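Local coordinates for protein pre-crRNA processing endonuclease (Streptococcus pyogenes serotype M1, PDB 3VZH) that probably cleaves precursor CRISPR RNA as the Cas5d endoribonuclease of a subtype I-C CRISPR-mediated microbial immune system, at residues A[6-11]-A[100-105]; A[48-53]-A[123-128]; A[54-59]-A[104-109]. All blocks are in the same frame, centred on the assembly; numbering follows the deposited sequence.

Contact 1: residues A[6-11]-A[100-105]; sequences SRDFYV and KFHFVW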
loop_
_atom_site.group_PDB
_atom_site.type_symbol
_atom_site.label_atom_id
_atom_site.label_comp_id
_atom_site.label_asym_id
_atom_site.label_seq_id
_atom_site.Cartn_x
_atom_site.Cartn_y
_atom_site.Cartn_z
ATOM N N SER A 6 -10.602 -7.310 10.696
ATOM C CA SER A 6 -10.806 -8.427 9.732
ATOM C C SER A 6 -9.672 -9.421 9.769
ATOM O O SER A 6 -8.589 -9.148 10.329
ATOM C CB SER A 6 -10.973 -7.928 8.280
ATOM O OG SER A 6 -9.720 -7.551 7.727
ATOM N N ARG A 7 -9.885 -10.562 9.079
ATOM C CA ARG A 7 -8.736 -11.347 8.745
ATOM C C ARG A 7 -7.677 -10.558 7.934
ATOM O O ARG A 7 -7.994 -9.481 7.370
ATOM C CB ARG A 7 -9.130 -12.609 7.964
ATOM C CG ARG A 7 -9.576 -12.336 6.549
ATOM C CD ARG A 7 -9.769 -13.707 5.927
ATOM N NE ARG A 7 -10.207 -13.786 4.550
ATOM C CZ ARG A 7 -9.391 -13.832 3.464
ATOM N NH1 ARG A 7 -8.056 -13.650 3.548
ATOM N NH2 ARG A 7 -9.930 -14.040 2.254
ATOM N N ASP A 8 -6.437 -11.116 7.922
ATOM C CA ASP A 8 -5.443 -10.640 6.923
ATOM C C ASP A 8 -5.870 -11.001 5.517
ATOM O O ASP A 8 -6.279 -12.174 5.262
ATOM C CB ASP A 8 -4.051 -11.217 7.223
ATOM C CG ASP A 8 -3.482 -10.678 8.536
ATOM O OD1 ASP A 8 -3.646 -9.473 8.799
ATOM O OD2 ASP A 8 -2.899 -11.499 9.288
ATOM N N PHE A 9 -5.692 -10.044 4.593
ATOM C CA PHE A 9 -5.834 -10.307 3.164
ATOM C C PHE A 9 -4.483 -10.068 2.549
ATOM O O PHE A 9 -3.660 -9.297 3.095
ATOM C CB PHE A 9 -6.822 -9.265 2.536
ATOM C CG PHE A 9 -8.224 -9.473 3.019
ATOM C CD1 PHE A 9 -9.013 -10.425 2.372
ATOM C CD2 PHE A 9 -8.756 -8.709 4.085
ATOM C CE1 PHE A 9 -10.302 -10.659 2.789
ATOM C CE2 PHE A 9 -10.055 -8.929 4.514
ATOM C CZ PHE A 9 -10.815 -9.914 3.872
ATOM N N TYR A 10 -4.266 -10.761 1.412
ATOM C CA TYR A 10 -2.954 -10.731 0.715
ATOM C C TYR A 10 -3.208 -10.569 -0.762
ATOM O O TYR A 10 -4.106 -11.255 -1.341
ATOM C CB TYR A 10 -2.306 -12.135 0.928
ATOM C CG TYR A 10 -2.117 -12.473 2.400
ATOM C CD1 TYR A 10 -0.925 -12.083 3.053
ATOM C CD2 TYR A 10 -3.076 -13.119 3.112
ATOM C CE1 TYR A 10 -0.731 -12.365 4.357
ATOM C CE2 TYR A 10 -2.869 -13.426 4.461
ATOM C CZ TYR A 10 -1.700 -12.975 5.044
ATOM O OH TYR A 10 -1.378 -13.250 6.362
ATOM N N VAL A 11 -2.424 -9.706 -1.432
ATOM C CA VAL A 11 -2.610 -9.500 -2.848
ATOM C C VAL A 11 -1.279 -9.346 -3.478
ATOM O O VAL A 11 -0.309 -8.856 -2.801
ATOM C CB VAL A 11 -3.425 -8.245 -3.207
ATOM C CG1 VAL A 11 -4.899 -8.462 -2.925
ATOM C CG2 VAL A 11 -2.886 -7.042 -2.458
ATOM N N LYS A 100 0.090 -7.171 2.480
ATOM C CA LYS A 100 -0.704 -7.752 3.596
ATOM C C LYS A 100 -1.494 -6.605 4.214
ATOM O O LYS A 100 -0.914 -5.563 4.533
ATOM C CB LYS A 100 0.255 -8.357 4.602
ATOM C CG LYS A 100 -0.454 -8.910 5.834
ATOM C CD LYS A 100 0.599 -9.466 6.837
ATOM C CE LYS A 100 -0.118 -10.046 8.077
ATOM N NZ LYS A 100 0.894 -10.434 9.135
ATOM N N PHE A 101 -2.817 -6.779 4.362
ATOM C CA PHE A 101 -3.604 -5.696 4.895
ATOM C C PHE A 101 -4.841 -6.267 5.599
ATOM O O PHE A 101 -5.143 -7.455 5.414
ATOM C CB PHE A 101 -3.976 -4.718 3.833
ATOM C CG PHE A 101 -4.978 -5.231 2.796
ATOM C CD1 PHE A 101 -6.348 -4.864 2.876
ATOM C CD2 PHE A 101 -4.533 -5.971 1.736
ATOM C CE1 PHE A 101 -7.263 -5.327 1.871
ATOM C CE2 PHE A 101 -5.431 -6.435 0.758
ATOM C CZ PHE A 101 -6.768 -6.079 0.811
ATOM N N HIS A 102 -5.558 -5.428 6.347
ATOM C CA HIS A 102 -6.828 -5.880 6.961
ATOM C C HIS A 102 -7.654 -4.676 7.066
ATOM O O HIS A 102 -7.210 -3.615 6.618
ATOM C CB HIS A 102 -6.549 -6.550 8.309
ATOM C CG HIS A 102 -5.981 -5.602 9.345
ATOM N ND1 HIS A 102 -4.659 -5.460 9.552
ATOM C CD2 HIS A 102 -6.652 -4.759 10.299
ATOM C CE1 HIS A 102 -4.456 -4.549 10.565
ATOM N NE2 HIS A 102 -5.694 -4.138 11.036
ATOM N N PHE A 103 -8.855 -4.826 7.572
ATOM C CA PHE A 103 -9.623 -3.612 7.815
ATOM C C PHE A 103 -10.216 -3.582 9.215
ATOM O O PHE A 103 -10.350 -4.619 9.863
ATOM C CB PHE A 103 -10.700 -3.374 6.754
ATOM C CG PHE A 103 -11.742 -4.462 6.624
ATOM C CD1 PHE A 103 -11.638 -5.385 5.549
ATOM C CD2 PHE A 103 -12.824 -4.535 7.498
ATOM C CE1 PHE A 103 -12.595 -6.380 5.399
ATOM C CE2 PHE A 103 -13.801 -5.504 7.322
ATOM C CZ PHE A 103 -13.675 -6.432 6.276
ATOM N N VAL A 104 -10.545 -2.380 9.656
ATOM C CA VAL A 104 -11.199 -2.136 10.966
ATOM C C VAL A 104 -12.388 -1.175 10.725
ATOM O O VAL A 104 -12.467 -0.561 9.649
ATOM C CB VAL A 104 -10.191 -1.446 11.960
ATOM C CG1 VAL A 104 -8.966 -2.333 12.172
ATOM C CG2 VAL A 104 -9.840 -0.056 11.467
ATOM N N TRP A 105 -13.320 -1.038 11.684
ATOM C CA TRP A 105 -14.456 -0.104 11.411
ATOM C C TRP A 105 -13.921 1.273 11.465
ATOM O O TRP A 105 -12.965 1.607 12.260
ATOM C CB TRP A 105 -15.640 -0.338 12.432
ATOM C CG TRP A 105 -16.175 -1.777 12.389
ATOM C CD1 TRP A 105 -16.397 -2.653 13.482
ATOM C CD2 TRP A 105 -16.536 -2.563 11.195
ATOM N NE1 TRP A 105 -16.857 -3.865 13.039
ATOM C CE2 TRP A 105 -16.976 -3.886 11.687
ATOM C CE3 TRP A 105 -16.549 -2.312 9.811
ATOM C CZ2 TRP A 105 -17.392 -4.897 10.808
ATOM C CZ3 TRP A 105 -17.039 -3.282 8.957
ATOM C CH2 TRP A 105 -17.349 -4.602 9.438
HETATM O O HOH W 1 -2.785 -6.791 7.958
HETATM O O HOH W 2 -1.018 -11.333 11.051
#
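Phe9 and Phe101 form a hydrogen-bonded antiparallel pair between strands 9-15 and 95-105, neighbours in the ferredoxin-like (RRM) sheet. Phe9 N donates to Phe101 O over 2.8 Å in an almost straight bond, and Phe101 N returns one to Phe9 O. Their side chains share a face of the sheet, the ring planes 31° apart. Phe9 CB sits over a face of the Phe101 ring, 3.8 Å from its centroid, in a CH-pi contact. A chi1 of 69° lodges Phe101 CG between its own backbone N and carbonyl carbon, which brings the ring under that methylene. Farther along, Phe9 CE2 reaches Phe103 CE1.

Ser6 adds two further bonds. Its N donates to Phe103 O, while its OG accepts from Phe103 N at 2.9 Å, where a main-chain carbonyl might be expected. The same OG donates to Arg7 O at 2.6 Å, which fixes its rotation, and Ser6 CB lies over the centre of the Phe103 ring, 7° off its normal, in a second CH-pi contact.

On the face that carries Tyr10, the extended Lys100 chain runs beside the tyrosine, CG near Tyr10 CE1, and its CE reaches the Asp8 carboxylate. The salt bridge is long, Lys100 NZ to Asp8 OD2 3.9 Å, but a water bonded to both atoms bridges it. Asp8 OD1, paired also with Arg5, receives a second water that is bonded to His102 ND1.

Helix 118-130 covers the phenylalanine face: Met125 packs on Phe9, and Glu126 forms a salt bridge with Arg7. The guanidinium of Arg7 lies with Phe9 CE1 3.3 Å from its plane, over its centre, while Arg7 NH1 donates to Asp8 O at 2.9 Å.

Contact 2: residues A[48-53]-A[123-128]; sequences AIYYKP and AIMERS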
loop_
_atom_site.group_PDB
_atom_site.type_symbol
_atom_site.label_atom_id
_atom_site.label_comp_id
_atom_site.label_asym_id
_atom_site.label_seq_id
_atom_site.Cartn_x
_atom_site.Cartn_y
_atom_site.Cartn_z
ATOM N N ALA A 48 -8.610 0.958 -3.905
ATOM C CA ALA A 48 -9.138 0.761 -5.251
ATOM C C ALA A 48 -9.656 -0.674 -5.372
ATOM O O ALA A 48 -10.510 -0.951 -6.228
ATOM C CB ALA A 48 -8.030 0.994 -6.288
ATOM N N ILE A 49 -9.112 -1.583 -4.596
ATOM C CA ILE A 49 -9.686 -2.940 -4.659
ATOM C C ILE A 49 -11.128 -2.978 -4.123
ATOM O O ILE A 49 -12.065 -3.452 -4.820
ATOM C CB ILE A 49 -8.787 -3.897 -3.897
ATOM C CG1 ILE A 49 -7.412 -3.875 -4.597
ATOM C CG2 ILE A 49 -9.412 -5.302 -3.766
ATOM C CD1 ILE A 49 -6.428 -4.884 -3.980
ATOM N N TYR A 50 -11.305 -2.464 -2.913
ATOM C CA TYR A 50 -12.644 -2.346 -2.318
ATOM C C TYR A 50 -12.606 -1.279 -1.231
ATOM O O TYR A 50 -11.755 -1.341 -0.312
ATOM C CB TYR A 50 -13.052 -3.700 -1.729
ATOM C CG TYR A 50 -14.393 -3.743 -1.016
ATOM C CD1 TYR A 50 -15.518 -3.031 -1.504
ATOM C CD2 TYR A 50 -14.537 -4.530 0.108
ATOM C CE1 TYR A 50 -16.746 -3.113 -0.827
ATOM C CE2 TYR A 50 -15.744 -4.584 0.800
ATOM C CZ TYR A 50 -16.838 -3.887 0.300
ATOM O OH TYR A 50 -18.071 -3.974 0.968
ATOM N N TYR A 51 -13.506 -0.313 -1.367
ATOM C CA TYR A 51 -13.577 0.839 -0.457
ATOM C C TYR A 51 -15.021 0.979 0.022
ATOM O O TYR A 51 -15.964 0.917 -0.811
ATOM C CB TYR A 51 -13.193 2.166 -1.164
ATOM C CG TYR A 51 -13.383 3.276 -0.173
ATOM C CD1 TYR A 51 -12.441 3.499 0.833
ATOM C CD2 TYR A 51 -14.537 4.045 -0.165
ATOM C CE1 TYR A 51 -12.665 4.463 1.815
ATOM C CE2 TYR A 51 -14.769 4.995 0.813
ATOM C CZ TYR A 51 -13.782 5.218 1.783
ATOM O OH TYR A 51 -13.908 6.163 2.798
ATOM N N LYS A 52 -15.220 1.121 1.329
ATOM C CA LYS A 52 -16.525 1.601 1.872
ATOM C C LYS A 52 -16.218 2.551 2.996
ATOM O O LYS A 52 -15.216 2.351 3.697
ATOM C CB LYS A 52 -17.376 0.415 2.388
ATOM C CG LYS A 52 -17.950 -0.492 1.336
ATOM C CD LYS A 52 -19.001 0.134 0.506
ATOM C CE LYS A 52 -20.342 -0.042 1.192
ATOM N NZ LYS A 52 -21.453 0.672 0.526
ATOM N N PRO A 53 -17.032 3.600 3.189
ATOM C CA PRO A 53 -16.802 4.510 4.293
ATOM C C PRO A 53 -17.030 3.779 5.635
ATOM O O PRO A 53 -16.583 4.236 6.688
ATOM C CB PRO A 53 -17.880 5.580 4.071
ATOM C CG PRO A 53 -18.941 4.899 3.243
ATOM C CD PRO A 53 -18.170 3.989 2.351
ATOM N N ALA A 123 -16.410 -11.048 2.648
ATOM C CA ALA A 123 -16.752 -11.755 1.399
ATOM C C ALA A 123 -16.549 -10.932 0.152
ATOM O O ALA A 123 -15.955 -11.381 -0.846
ATOM C CB ALA A 123 -18.182 -12.363 1.455
ATOM N N ILE A 124 -17.005 -9.682 0.238
ATOM C CA ILE A 124 -16.819 -8.760 -0.847
ATOM C C ILE A 124 -15.369 -8.455 -1.092
ATOM O O ILE A 124 -14.933 -8.354 -2.262
ATOM C CB ILE A 124 -17.637 -7.493 -0.589
ATOM C CG1 ILE A 124 -19.113 -7.915 -0.536
ATOM C CG2 ILE A 124 -17.467 -6.478 -1.736
ATOM C CD1 ILE A 124 -20.046 -6.741 -0.383
ATOM N N MET A 125 -14.593 -8.292 -0.002
ATOM C CA MET A 125 -13.182 -8.047 -0.161
ATOM C C MET A 125 -12.516 -9.252 -0.889
ATOM O O MET A 125 -11.770 -9.050 -1.820
ATOM C CB MET A 125 -12.530 -7.812 1.227
ATOM C CG MET A 125 -11.018 -7.475 1.105
ATOM S SD MET A 125 -10.622 -5.929 0.225
ATOM C CE MET A 125 -11.023 -4.623 1.436
ATOM N N GLU A 126 -12.779 -10.471 -0.439
ATOM C CA GLU A 126 -12.228 -11.605 -1.171
ATOM C C GLU A 126 -12.602 -11.662 -2.668
ATOM O O GLU A 126 -11.717 -11.916 -3.530
ATOM C CB GLU A 126 -12.638 -12.915 -0.529
ATOM C CG GLU A 126 -12.481 -12.936 0.934
ATOM C CD GLU A 126 -13.010 -14.256 1.509
ATOM O OE1 GLU A 126 -12.435 -14.702 2.519
ATOM O OE2 GLU A 126 -13.992 -14.833 0.964
ATOM N N ARG A 127 -13.871 -11.475 -3.001
ATOM C CA ARG A 127 -14.352 -11.414 -4.404
ATOM C C ARG A 127 -13.730 -10.278 -5.193
ATOM O O ARG A 127 -13.352 -10.483 -6.348
ATOM C CB ARG A 127 -15.905 -11.291 -4.461
ATOM C CG ARG A 127 -16.542 -12.544 -3.857
ATOM C CD ARG A 127 -18.012 -12.709 -4.221
ATOM N NE ARG A 127 -18.886 -12.449 -3.080
ATOM C CZ ARG A 127 -19.611 -11.336 -2.907
ATOM N NH1 ARG A 127 -20.388 -11.217 -1.825
ATOM N NH2 ARG A 127 -19.578 -10.350 -3.808
ATOM N N SER A 128 -13.575 -9.122 -4.542
ATOM C CA SER A 128 -12.947 -7.938 -5.196
ATOM C C SER A 128 -11.493 -8.198 -5.531
ATOM O O SER A 128 -11.050 -7.909 -6.661
ATOM C CB SER A 128 -13.105 -6.711 -4.304
ATOM O OG SER A 128 -14.489 -6.489 -4.083
#
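Tyr50 turns its CG anti to the backbone N (chi1 177°), which lays one face of the ring against Ile124, whose CG2 branch is likewise anti to its own N and meets it. The contact joins the end of helix 39-49 to helix 118-130, the two helices that pack on one face of the sheet in a ferredoxin-like fold; Tyr50 is the first residue to leave helical geometry. Ile124 CG2 presses on that face of the ring, 3.5 Å from the centroid and 18° off the normal, a close CH-pi contact displaced so that CZ of Tyr50 is its nearest atom. Ile124 CD1 reaches on to the hydroxyl, lying 3.7 Å from Tyr50 OH, which is itself held by a hydrogen bond with His121.

Met125 approaches differently. Bends at chi2 and chi3 curl its chain so that CE touches Tyr50 CD2 at 3.8 Å and the sulfur lies at the ring edge, SD 5.5 Å from the Tyr50 centroid, a Met-aromatic contact. The same SD meets Ile49 CG2, so one thioether fills the angle between the last helical residue and the tyrosine. Beyond it, Phe55 and Asn57 of strand 55-64 pack on the methionine.

One turn along the second helix, Ser128 closes the patch with its CB, 3.5 Å from Ile49 O. Its hydroxyl is turned back into its own helix: Ser128 OG donates to Ile124 O at 2.6 Å from above the carbonyl plane, whereas Ser128 N reaches the same oxygen from the opposite face.

Contact 3: residues A[54-59]-A[104-109]; sequences TFTNIV and VWNEDR
Val104 and Thr54 give up the most surface here, where strand 95-105 ends beside the start of strand 55-64 in the ferredoxin-like sheet. Val104 is a hydrogen-bonded antiparallel partner of Thr56: Thr56 N donates to Val104 O at 2.9 Å, and Val104 N to Thr56 O in a longer bond of 3.2 Å. Its CG2 branch is the one that meets the other strand, resting near Thr56 CB and 4.2 Å from Ile58 CG1.

Thr54 contributes from both ends. Its carbonyl O accepts a nearly straight bond from Asn106 N, 2.9 Å long, and a water lies between it and Arg109 O. Its methyl CG2 runs alongside Trp105, 4.1 Å from CE3, an atom that Phe55 CB also meets.

Asn106 follows the strand end. Its CB sits 3.5 Å from Thr56 OG1, the two side chains crossing at about a right angle. A chi1 of 178° swings the amide away from its own N, and OD1 accepts from Asp108 N, an Asx turn within the type I beta turn 106-109.

Trp105 stacks on Tyr4, whereas the Phe55 ring packs beneath helix 118-130, edge-to-face with His121. Farther along the same strand, Asn57 and Val59 pack on helix 39-49.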
loop_
_atom_site.group_PDB
_atom_site.type_symbol
_atom_site.label_atom_id
_atom_site.label_comp_id
_atom_site.label_asym_id
_atom_site.label_seq_id
_atom_site.Cartn_x
_atom_site.Cartn_y
_atom_site.Cartn_z
ATOM N N THR A 54 -17.598 2.587 5.576
ATOM C CA THR A 54 -17.897 1.831 6.825
ATOM C C THR A 54 -16.622 1.337 7.503
ATOM O O THR A 54 -16.583 1.228 8.732
ATOM C CB THR A 54 -18.716 0.569 6.488
ATOM O OG1 THR A 54 -19.887 0.979 5.752
ATOM C CG2 THR A 54 -19.275 -0.057 7.767
ATOM N N PHE A 55 -15.606 1.012 6.685
ATOM C CA PHE A 55 -14.353 0.545 7.255
ATOM C C PHE A 55 -13.134 1.289 6.660
ATOM O O PHE A 55 -13.260 2.118 5.694
ATOM C CB PHE A 55 -14.246 -1.008 7.053
ATOM C CG PHE A 55 -14.193 -1.450 5.574
ATOM C CD1 PHE A 55 -15.395 -1.873 4.904
ATOM C CD2 PHE A 55 -12.969 -1.476 4.852
ATOM C CE1 PHE A 55 -15.355 -2.289 3.554
ATOM C CE2 PHE A 55 -12.921 -1.870 3.506
ATOM C CZ PHE A 55 -14.125 -2.277 2.862
ATOM N N THR A 56 -12.009 1.074 7.327
ATOM C CA THR A 56 -10.750 1.655 6.932
ATOM C C THR A 56 -9.776 0.497 6.666
ATOM O O THR A 56 -9.446 -0.299 7.557
ATOM C CB THR A 56 -10.162 2.437 8.105
ATOM O OG1 THR A 56 -11.106 3.457 8.437
ATOM C CG2 THR A 56 -8.732 3.052 7.697
ATOM N N ASN A 57 -9.199 0.495 5.454
ATOM C CA ASN A 57 -8.149 -0.509 5.171
ATOM C C ASN A 57 -6.812 -0.067 5.827
ATOM O O ASN A 57 -6.436 1.126 5.733
ATOM C CB ASN A 57 -7.953 -0.549 3.648
ATOM C CG ASN A 57 -9.114 -1.244 2.959
ATOM O OD1 ASN A 57 -9.574 -2.316 3.409
ATOM N ND2 ASN A 57 -9.553 -0.691 1.852
ATOM N N ILE A 58 -6.144 -1.054 6.399
ATOM C CA ILE A 58 -4.893 -0.871 7.150
ATOM C C ILE A 58 -3.844 -1.726 6.506
ATOM O O ILE A 58 -3.863 -2.990 6.664
ATOM C CB ILE A 58 -5.031 -1.325 8.618
ATOM C CG1 ILE A 58 -6.183 -0.589 9.394
ATOM C CG2 ILE A 58 -3.709 -1.092 9.368
ATOM C CD1 ILE A 58 -6.168 0.928 9.258
ATOM N N VAL A 59 -2.909 -1.093 5.821
ATOM C CA VAL A 59 -1.833 -1.865 5.149
ATOM C C VAL A 59 -0.746 -2.116 6.192
ATOM O O VAL A 59 -0.211 -1.152 6.776
ATOM C CB VAL A 59 -1.221 -1.137 3.914
ATOM C CG1 VAL A 59 0.017 -1.916 3.414
ATOM C CG2 VAL A 59 -2.286 -1.091 2.762
ATOM N N VAL A 104 -10.545 -2.380 9.656
ATOM C CA VAL A 104 -11.199 -2.136 10.966
ATOM C C VAL A 104 -12.388 -1.175 10.725
ATOM O O VAL A 104 -12.467 -0.561 9.649
ATOM C CB VAL A 104 -10.191 -1.446 11.960
ATOM C CG1 VAL A 104 -8.966 -2.333 12.172
ATOM C CG2 VAL A 104 -9.840 -0.056 11.467
ATOM N N TRP A 105 -13.320 -1.038 11.684
ATOM C CA TRP A 105 -14.456 -0.104 11.411
ATOM C C TRP A 105 -13.921 1.273 11.465
ATOM O O TRP A 105 -12.965 1.607 12.260
ATOM C CB TRP A 105 -15.640 -0.338 12.432
ATOM C CG TRP A 105 -16.175 -1.777 12.389
ATOM C CD1 TRP A 105 -16.397 -2.653 13.482
ATOM C CD2 TRP A 105 -16.536 -2.563 11.195
ATOM N NE1 TRP A 105 -16.857 -3.865 13.039
ATOM C CE2 TRP A 105 -16.976 -3.886 11.687
ATOM C CE3 TRP A 105 -16.549 -2.312 9.811
ATOM C CZ2 TRP A 105 -17.392 -4.897 10.808
ATOM C CZ3 TRP A 105 -17.039 -3.282 8.957
ATOM C CH2 TRP A 105 -17.349 -4.602 9.438
ATOM N N ASN A 106 -14.534 2.137 10.637
ATOM C CA ASN A 106 -14.141 3.525 10.551
ATOM C C ASN A 106 -14.868 4.316 11.670
ATOM O O ASN A 106 -16.058 4.584 11.556
ATOM C CB ASN A 106 -14.493 4.076 9.147
ATOM C CG ASN A 106 -14.170 5.554 8.978
ATOM O OD1 ASN A 106 -13.572 6.171 9.863
ATOM N ND2 ASN A 106 -14.536 6.127 7.846
ATOM N N GLU A 107 -14.127 4.726 12.726
ATOM C CA GLU A 107 -14.745 5.410 13.870
ATOM C C GLU A 107 -15.030 6.866 13.557
ATOM O O GLU A 107 -15.651 7.612 14.365
ATOM C CB GLU A 107 -13.914 5.276 15.177
ATOM C CG GLU A 107 -13.929 3.861 15.716
ATOM C CD GLU A 107 -15.337 3.323 16.025
ATOM O OE1 GLU A 107 -15.435 2.137 16.270
ATOM O OE2 GLU A 107 -16.363 4.025 16.043
ATOM N N ASP A 108 -14.616 7.298 12.376
ATOM C CA ASP A 108 -15.068 8.618 11.895
ATOM C C ASP A 108 -16.443 8.530 11.250
ATOM O O ASP A 108 -17.012 9.554 10.847
ATOM C CB ASP A 108 -14.092 9.187 10.882
ATOM C CG ASP A 108 -12.759 9.527 11.483
ATOM O OD1 ASP A 108 -12.734 9.793 12.685
ATOM O OD2 ASP A 108 -11.745 9.528 10.746
ATOM N N ARG A 109 -16.962 7.316 11.094
ATOM C CA ARG A 109 -18.318 7.149 10.507
ATOM C C ARG A 109 -19.172 6.248 11.350
ATOM O O ARG A 109 -19.551 5.139 10.965
ATOM C CB ARG A 109 -18.227 6.618 9.061
ATOM C CG ARG A 109 -17.541 7.592 8.108
ATOM C CD ARG A 109 -18.408 8.829 7.850
ATOM N NE ARG A 109 -19.801 8.541 7.436
ATOM C CZ ARG A 109 -20.170 8.399 6.162
ATOM N NH1 ARG A 109 -21.446 8.143 5.886
ATOM N NH2 ARG A 109 -19.241 8.517 5.167
HETATM O O HOH W 3 -18.475 2.555 10.449
#

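The three contacts cluster on one side of the chain's centre, their own centres 10 to 12 Å apart. Along the chain the segments run 6-11, 48-53, 54-59, 100-105, 104-109 and 123-128, so contact 3 is enclosed by contact 2 while contacts 1 and 2 interleave. Strand 95-105 serves contacts 1 and 3, which share Val104 and Trp105, and pairs with strand 9-15 on one edge and 55-64 on the other. Contact 2 joins the helices above that sheet: Phe101 CE1 touches Met125 SD, and Tyr50 O probably accepts from Asn57 ND2. Together they tie sheet and helices into the RRM-like core of this Cas5 protein.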